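Local coordinates for protein succinate dehydrogenase subunit A (Mycolicibacterium smegmatis, PDB 7D6V) that probably oxidises succinate with its bound flavin-adenine dinucleotide, passing the electrons on within a mycobacterial succinate dehydrogenase complex of the respiratory chain, at residues Q68-F71 / G72-R76; G425-S428 / L429-L432. One frame throughout, in Å; residues are numbered along the deposited sequence.

Interaction 1 (Q68-F71 / G72-R76); sequences QVHF and GDTMR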
ATOM      1  N   GLN A  68       5.065  33.179   5.219  1.00 13.42           N
ATOM      2  CA  GLN A  68       5.255  33.765   6.541  1.00 13.42           C
ATOM      3  C   GLN A  68       4.357  33.101   7.578  1.00 13.42           C
ATOM      4  O   GLN A  68       4.793  32.820   8.700  1.00 13.42           O
ATOM      5  CB  GLN A  68       4.985  35.267   6.485  1.00 13.42           C
ATOM      6  CG  GLN A  68       6.067  36.068   5.793  1.00 13.42           C
ATOM      7  CD  GLN A  68       5.755  36.338   4.335  1.00 13.42           C
ATOM      8  OE1 GLN A  68       4.959  35.636   3.715  1.00 13.42           O
ATOM      9  NE2 GLN A  68       6.384  37.363   3.779  1.00 13.42           N
ATOM     10  N   VAL A  69       3.096  32.848   7.221  1.00 13.52           N
ATOM     11  CA  VAL A  69       2.170  32.200   8.145  1.00 13.52           C
ATOM     12  C   VAL A  69       2.628  30.779   8.451  1.00 13.52           C
ATOM     13  O   VAL A  69       2.620  30.344   9.608  1.00 13.52           O
ATOM     14  CB  VAL A  69       0.742  32.227   7.571  1.00 13.52           C
ATOM     15  CG1 VAL A  69      -0.219  31.511   8.499  1.00 13.52           C
ATOM     16  CG2 VAL A  69       0.295  33.655   7.342  1.00 13.52           C
ATOM     17  N   HIS A  70       3.034  30.038   7.420  1.00 13.45           N
ATOM     18  CA  HIS A  70       3.535  28.682   7.620  1.00 13.45           C
ATOM     19  C   HIS A  70       4.804  28.684   8.464  1.00 13.45           C
ATOM     20  O   HIS A  70       4.993  27.814   9.320  1.00 13.45           O
ATOM     21  CB  HIS A  70       3.782  28.025   6.263  1.00 13.45           C
ATOM     22  CG  HIS A  70       3.998  26.546   6.328  1.00 13.45           C
ATOM     23  ND1 HIS A  70       4.104  25.764   5.200  1.00 13.45           N
ATOM     24  CD2 HIS A  70       4.124  25.706   7.380  1.00 13.45           C
ATOM     25  CE1 HIS A  70       4.288  24.506   5.554  1.00 13.45           C
ATOM     26  NE2 HIS A  70       4.303  24.443   6.872  1.00 13.45           N
ATOM     27  N   PHE A  71       5.687  29.658   8.234  1.00 15.02           N
ATOM     28  CA  PHE A  71       6.907  29.769   9.025  1.00 15.02           C
ATOM     29  C   PHE A  71       6.591  30.023  10.494  1.00 15.02           C
ATOM     30  O   PHE A  71       7.184  29.401  11.381  1.00 15.02           O
ATOM     31  CB  PHE A  71       7.785  30.883   8.455  1.00 15.02           C
ATOM     32  CG  PHE A  71       8.943  31.261   9.331  1.00 15.02           C
ATOM     33  CD1 PHE A  71      10.025  30.413   9.477  1.00 15.02           C
ATOM     34  CD2 PHE A  71       8.953  32.469  10.000  1.00 15.02           C
ATOM     35  CE1 PHE A  71      11.088  30.762  10.274  1.00 15.02           C
ATOM     36  CE2 PHE A  71      10.013  32.821  10.800  1.00 15.02           C
ATOM     37  CZ  PHE A  71      11.084  31.965  10.935  1.00 15.02           C
ATOM     38  N   GLY A  72       5.657  30.935  10.768  1.00 15.45           N
ATOM     39  CA  GLY A  72       5.265  31.183  12.145  1.00 15.45           C
ATOM     40  C   GLY A  72       4.621  29.973  12.793  1.00 15.45           C
ATOM     41  O   GLY A  72       4.853  29.689  13.970  1.00 15.45           O
ATOM     42  N   ASP A  73       3.805  29.242  12.032  1.00 14.89           N
ATOM     43  CA  ASP A  73       3.189  28.030  12.557  1.00 14.89           C
ATOM     44  C   ASP A  73       4.237  26.984  12.904  1.00 14.89           C
ATOM     45  O   ASP A  73       4.141  26.317  13.940  1.00 14.89           O
ATOM     46  CB  ASP A  73       2.193  27.469  11.545  1.00 14.89           C
ATOM     47  CG  ASP A  73       0.939  28.300  11.443  1.00 14.89           C
ATOM     48  OD1 ASP A  73       0.803  29.270  12.212  1.00 14.89           O
ATOM     49  OD2 ASP A  73       0.086  27.986  10.596  1.00 14.89           O
ATOM     50  N   THR A  74       5.241  26.817  12.044  1.00 15.51           N
ATOM     51  CA  THR A  74       6.306  25.860  12.317  1.00 15.51           C
ATOM     52  C   THR A  74       7.130  26.282  13.527  1.00 15.51           C
ATOM     53  O   THR A  74       7.490  25.446  14.362  1.00 15.51           O
ATOM     54  CB  THR A  74       7.194  25.702  11.083  1.00 15.51           C
ATOM     55  OG1 THR A  74       6.461  25.031  10.054  1.00 15.51           O
ATOM     56  CG2 THR A  74       8.439  24.900  11.407  1.00 15.51           C
ATOM     57  N   MET A  75       7.424  27.577  13.650  1.00 16.97           N
ATOM     58  CA  MET A  75       8.219  28.045  14.780  1.00 16.97           C
ATOM     59  C   MET A  75       7.457  27.904  16.092  1.00 16.97           C
ATOM     60  O   MET A  75       8.055  27.619  17.134  1.00 16.97           O
ATOM     61  CB  MET A  75       8.642  29.495  14.554  1.00 16.97           C
ATOM     62  CG  MET A  75       9.665  29.673  13.445  1.00 16.97           C
ATOM     63  SD  MET A  75      11.174  28.718  13.659  1.00 16.97           S
ATOM     64  CE  MET A  75      11.872  29.500  15.105  1.00 16.97           C
ATOM     65  N   ARG A  76       6.138  28.113  16.064  1.00 17.38           N
ATOM     66  CA  ARG A  76       5.316  27.909  17.254  1.00 17.38           C
ATOM     67  C   ARG A  76       5.291  26.443  17.662  1.00 17.38           C
ATOM     68  O   ARG A  76       5.493  26.107  18.833  1.00 17.38           O
ATOM     69  CB  ARG A  76       3.898  28.398  16.994  1.00 17.38           C
ATOM     70  CG  ARG A  76       3.601  29.766  17.520  1.00 17.38           C
ATOM     71  CD  ARG A  76       2.140  30.095  17.321  1.00 17.38           C
ATOM     72  NE  ARG A  76       1.819  30.244  15.906  1.00 17.38           N
ATOM     73  CZ  ARG A  76       2.032  31.350  15.203  1.00 17.38           C
ATOM     74  NH1 ARG A  76       2.570  32.415  15.777  1.00 17.38           N
ATOM     75  NH2 ARG A  76       1.707  31.389  13.922  1.00 17.38           N
TER

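Interaction 2 (G425-S428 / L429-L432); sequences GGNS and LSDL. With FAD (flavin-adenine dinucleotide), chain D.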
ATOM      1  N   GLY A 425       1.993  18.166  12.044  1.00 16.46           N
ATOM      2  CA  GLY A 425       1.556  17.152  11.110  1.00 16.46           C
ATOM      3  C   GLY A 425       1.556  17.688   9.696  1.00 16.46           C
ATOM      4  O   GLY A 425       1.048  18.783   9.444  1.00 16.46           O
ATOM      5  N   GLY A 426       2.125  16.930   8.765  1.00 15.67           N
ATOM      6  CA  GLY A 426       2.250  17.344   7.389  1.00 15.67           C
ATOM      7  C   GLY A 426       3.584  17.965   7.043  1.00 15.67           C
ATOM      8  O   GLY A 426       3.945  18.006   5.861  1.00 15.67           O
ATOM      9  N   ASN A 427       4.328  18.440   8.042  1.00 15.17           N
ATOM     10  CA  ASN A 427       5.597  19.104   7.775  1.00 15.17           C
ATOM     11  C   ASN A 427       6.692  18.115   7.414  1.00 15.17           C
ATOM     12  O   ASN A 427       7.631  18.475   6.700  1.00 15.17           O
ATOM     13  CB  ASN A 427       6.022  19.933   8.984  1.00 15.17           C
ATOM     14  CG  ASN A 427       5.595  21.379   8.882  1.00 15.17           C
ATOM     15  OD1 ASN A 427       4.866  21.762   7.972  1.00 15.17           O
ATOM     16  ND2 ASN A 427       6.034  22.189   9.832  1.00 15.17           N
ATOM     17  N   SER A 428       6.603  16.876   7.896  1.00 16.48           N
ATOM     18  CA  SER A 428       7.649  15.904   7.598  1.00 16.48           C
ATOM     19  C   SER A 428       7.656  15.519   6.126  1.00 16.48           C
ATOM     20  O   SER A 428       8.725  15.413   5.515  1.00 16.48           O
ATOM     21  CB  SER A 428       7.481  14.665   8.467  1.00 16.48           C
ATOM     22  OG  SER A 428       7.276  15.038   9.812  1.00 16.48           O
ATOM     23  N   LEU A 429       6.477  15.299   5.543  1.00 15.73           N
ATOM     24  CA  LEU A 429       6.410  14.864   4.153  1.00 15.73           C
ATOM     25  C   LEU A 429       6.966  15.922   3.207  1.00 15.73           C
ATOM     26  O   LEU A 429       7.669  15.593   2.247  1.00 15.73           O
ATOM     27  CB  LEU A 429       4.972  14.505   3.785  1.00 15.73           C
ATOM     28  CG  LEU A 429       4.390  13.254   4.444  1.00 15.73           C
ATOM     29  CD1 LEU A 429       2.991  12.976   3.927  1.00 15.73           C
ATOM     30  CD2 LEU A 429       5.289  12.058   4.198  1.00 15.73           C
ATOM     31  N   SER A 430       6.660  17.195   3.455  1.00 14.91           N
ATOM     32  CA  SER A 430       7.206  18.261   2.622  1.00 14.91           C
ATOM     33  C   SER A 430       8.672  18.539   2.938  1.00 14.91           C
ATOM     34  O   SER A 430       9.432  18.937   2.044  1.00 14.91           O
ATOM     35  CB  SER A 430       6.364  19.527   2.781  1.00 14.91           C
ATOM     36  OG  SER A 430       6.314  19.947   4.130  1.00 14.91           O
ATOM     37  N   ASP A 431       9.071  18.357   4.200  1.00 15.77           N
ATOM     38  CA  ASP A 431      10.480  18.389   4.576  1.00 15.77           C
ATOM     39  C   ASP A 431      11.267  17.408   3.719  1.00 15.77           C
ATOM     40  O   ASP A 431      12.356  17.725   3.226  1.00 15.77           O
ATOM     41  CB  ASP A 431      10.589  18.070   6.079  1.00 15.77           C
ATOM     42  CG  ASP A 431      12.020  17.782   6.571  1.00 15.77           C
ATOM     43  OD1 ASP A 431      12.216  17.843   7.801  1.00 15.77           O
ATOM     44  OD2 ASP A 431      12.950  17.497   5.793  1.00 15.77           O
ATOM     45  N   LEU A 432      10.718  16.207   3.529  1.00 14.55           N
ATOM     46  CA  LEU A 432      11.390  15.198   2.720  1.00 14.55           C
ATOM     47  C   LEU A 432      11.762  15.752   1.353  1.00 14.55           C
ATOM     48  O   LEU A 432      12.926  15.706   0.953  1.00 14.55           O
ATOM     49  CB  LEU A 432      10.504  13.963   2.564  1.00 14.55           C
ATOM     50  CG  LEU A 432      10.115  13.220   3.838  1.00 14.55           C
ATOM     51  CD1 LEU A 432       9.506  11.873   3.500  1.00 14.55           C
ATOM     52  CD2 LEU A 432      11.307  13.077   4.765  1.00 14.55           C
TER
HETATM   53  PA  FAD D 701      12.020   6.469   5.107  1.00 47.92           P
HETATM   54  O1A FAD D 701      11.446   6.596   3.744  1.00 60.35           O
HETATM   55  O2A FAD D 701      11.134   6.115   6.238  1.00 49.78           O
HETATM   56  O5B FAD D 701      13.136   5.329   5.037  1.00 56.78           O
HETATM   57  C5B FAD D 701      14.524   5.590   4.940  1.00 44.11           C
HETATM   58  C4B FAD D 701      15.162   4.625   3.955  1.00 52.81           C
HETATM   59  O4B FAD D 701      16.505   4.346   4.334  1.00 51.81           O
HETATM   60  C3B FAD D 701      14.480   3.281   3.872  1.00 50.05           C
HETATM   61  O3B FAD D 701      14.397   2.937   2.497  1.00 55.52           O
HETATM   62  C2B FAD D 701      15.437   2.327   4.539  1.00 47.82           C
HETATM   63  O2B FAD D 701      15.358   1.010   4.012  1.00 66.09           O
HETATM   64  C1B FAD D 701      16.761   2.955   4.219  1.00 53.66           C
HETATM   65  N9A FAD D 701      17.796   2.533   5.176  1.00 52.69           N
HETATM   66  C8A FAD D 701      17.765   2.684   6.499  1.00 42.11           C
HETATM   67  N7A FAD D 701      18.881   2.187   7.062  1.00 48.96           N
HETATM   68  C5A FAD D 701      19.647   1.702   6.080  1.00 47.12           C
HETATM   69  C6A FAD D 701      20.954   1.038   5.971  1.00 47.41           C
HETATM   70  N6A FAD D 701      21.699   0.780   7.056  1.00 50.65           N
HETATM   71  N1A FAD D 701      21.382   0.696   4.750  1.00 47.33           N
HETATM   72  C2A FAD D 701      20.668   0.944   3.649  1.00 51.28           C
HETATM   73  N3A FAD D 701      19.478   1.539   3.675  1.00 51.84           N
HETATM   74  C4A FAD D 701      18.926   1.935   4.838  1.00 48.04           C
HETATM   75  N1  FAD D 701       4.485  12.395   8.620  1.00 62.94           N
HETATM   76  C2  FAD D 701       3.578  13.276   8.156  1.00 63.04           C
HETATM   77  O2  FAD D 701       3.965  14.401   7.826  1.00 56.25           O
HETATM   78  N3  FAD D 701       2.280  12.997   8.035  1.00 65.67           N
HETATM   79  C4  FAD D 701       1.784  11.814   8.374  1.00 65.21           C
HETATM   80  O4  FAD D 701       0.575  11.577   8.252  1.00 66.69           O
HETATM   81  C4X FAD D 701       2.700  10.786   8.895  1.00 60.33           C
HETATM   82  N5  FAD D 701       2.264   9.569   9.253  1.00 60.90           N
HETATM   83  C5X FAD D 701       3.127   8.653   9.719  1.00 55.02           C
HETATM   84  C6  FAD D 701       2.661   7.400  10.082  1.00 53.65           C
HETATM   85  C7  FAD D 701       3.540   6.452  10.568  1.00 50.56           C
HETATM   86  C7M FAD D 701       3.047   5.093  10.967  1.00 49.65           C
HETATM   87  C8  FAD D 701       4.975   6.776  10.697  1.00 47.62           C
HETATM   88  C8M FAD D 701       5.931   5.746  11.223  1.00 42.14           C
HETATM   89  C9  FAD D 701       5.448   8.022  10.333  1.00 49.32           C
HETATM   90  C9A FAD D 701       4.569   8.970   9.851  1.00 54.45           C
HETATM   91  N10 FAD D 701       5.044  10.232   9.485  1.00 55.67           N
HETATM   92  C10 FAD D 701       4.120  11.160   8.998  1.00 57.06           C
HETATM   93  C1' FAD D 701       6.459  10.566   9.590  1.00 52.27           C
HETATM   94  C2' FAD D 701       7.092  10.529   8.203  1.00 57.37           C
HETATM   95  O2' FAD D 701       6.515   9.480   7.429  1.00 60.89           O
HETATM   96  C3' FAD D 701       8.586  10.266   8.255  1.00 54.68           C
HETATM   97  O3' FAD D 701       9.217  11.364   8.897  1.00 59.71           O
HETATM   98  C4' FAD D 701       9.154  10.130   6.851  1.00 52.15           C
HETATM   99  O4' FAD D 701       8.544   9.030   6.192  1.00 56.02           O
HETATM  100  C5' FAD D 701      10.653   9.904   6.852  1.00 53.37           C
HETATM  101  O5' FAD D 701      11.035   9.585   5.523  1.00 50.83           O
HETATM  102  P   FAD D 701      12.546   9.308   5.099  1.00 52.77           P
HETATM  103  O1P FAD D 701      12.607   9.404   3.616  1.00 55.36           O
HETATM  104  O2P FAD D 701      13.456  10.164   5.905  1.00 55.97           O
HETATM  105  O3P FAD D 701      12.823   7.787   5.542  1.00 53.35           O

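Interaction 1 (Q68-F71 / G72-R76)
Gln68 O accepts the amide of Gly72 at 2.9 Å, the first of four successive i to i+4 bonds that join the two halves of helix 67-76. Phe71 O closes the series by taking Met75 N. Between them, His70 O receives Thr74 N and, weakly, Thr74 OG1 at 3.2 Å, the common return of a helical threonine hydroxyl to its own helix. That hydroxyl and His70 NE2 both reach Asn427, which gives them stronger partners. Phe71 and Met75 form a Met-aromatic contact on the side packed against Ala87 of helix 84-102. Met75 CG lies over one ring face, 3.9 Å from the Phe71 centroid. With CG anti to the carbonyl carbon (chi1 -70°), the methylene comes over the ring; the bend at chi2 leaves SD obliquely beside it, a place that suits the flexible thioether. On another side, Val69 CG1 runs alongside Asp73 OD2 at 4.1 Å. Asp73 OD1 meets Arg76 NH2 at 2.9 Å in a salt bridge nearly in the guanidinium plane, and OD2 pairs with Arg128, so both carboxylate oxygens of this buried acid are engaged. Gly72, lacking a side chain, lets the Arg76 guanidinium lay one face over Gly72 O.

Interaction 2 (G425-S428 / L429-L432)
Gly426 O approaches Ser430 OG to 3.5 Å at the start of helix 427-448, where Gly426 is the N-cap residue. Its positive phi of 96° is easily adopted by glycine, and it turns the chain from loop into helix while leaving the amide directed at the flavin: Gly426 N makes a weak bond of 3.3 Å to FAD O2. Asn427 comes next, and its carbonyl begins the helical ladder by accepting Asp431 N at 2.9 Å. The hydroxyl of Ser430 also lies 3.2 Å from Asn427 O, a weak bond that is not settled, because the single hydroxyl proton has another acceptor within reach; the main partner of Ser430 OG is His90, and Ala55 O is a weak one. The Asn427 amide bonds to Thr74 and His70, and such a group, donor at one end and acceptor at the other, suits two different partners. Ser428 O takes Leu432 N at 2.9 Å, and its CB faces FAD O2. The small hydroxyl, anti to the carbonyl carbon (chi1 -48°), is held by Arg423. Next in the chain, Leu429 sets CG 3.8 Å from flavin C2, and one turn after Ser428, Leu432 brings CD1 to 3.4 Å from ribityl O5', so two branched apolar side chains border the cofactor. With Leu429 N also 3.5 Å from O2, the positive end of the helix dipole lies at the pyrimidine carbonyl of the isoalloxazine, which would favour negative charge at N1 and O2 of the reduced flavin, as in other flavoproteins of the succinate dehydrogenase and fumarate reductase family.

Interaction 1 and interaction 2 lie far apart in sequence, yet their centres are 14 Å apart and one residue joins them directly. Asn427, in the first turn of helix 427-448, probably donates through ND2 to Thr74 OG1 at 2.9 Å, and its OD1 stands 3.0 Å from His70 NE2 in a second probable hydrogen bond. His90 of helix 84-102 supplies another connection, since its ring meets that of His70 and its NE2 bonds Ser430 OG. Interaction 2 touches the cofactor itself, whereas the His70 side chain stays about 10 Å from FAD. Helix 67-76 is thus placed as a second shell, its His70 and Thr74 probably bonding the residue that follows the flavin-facing Gly426.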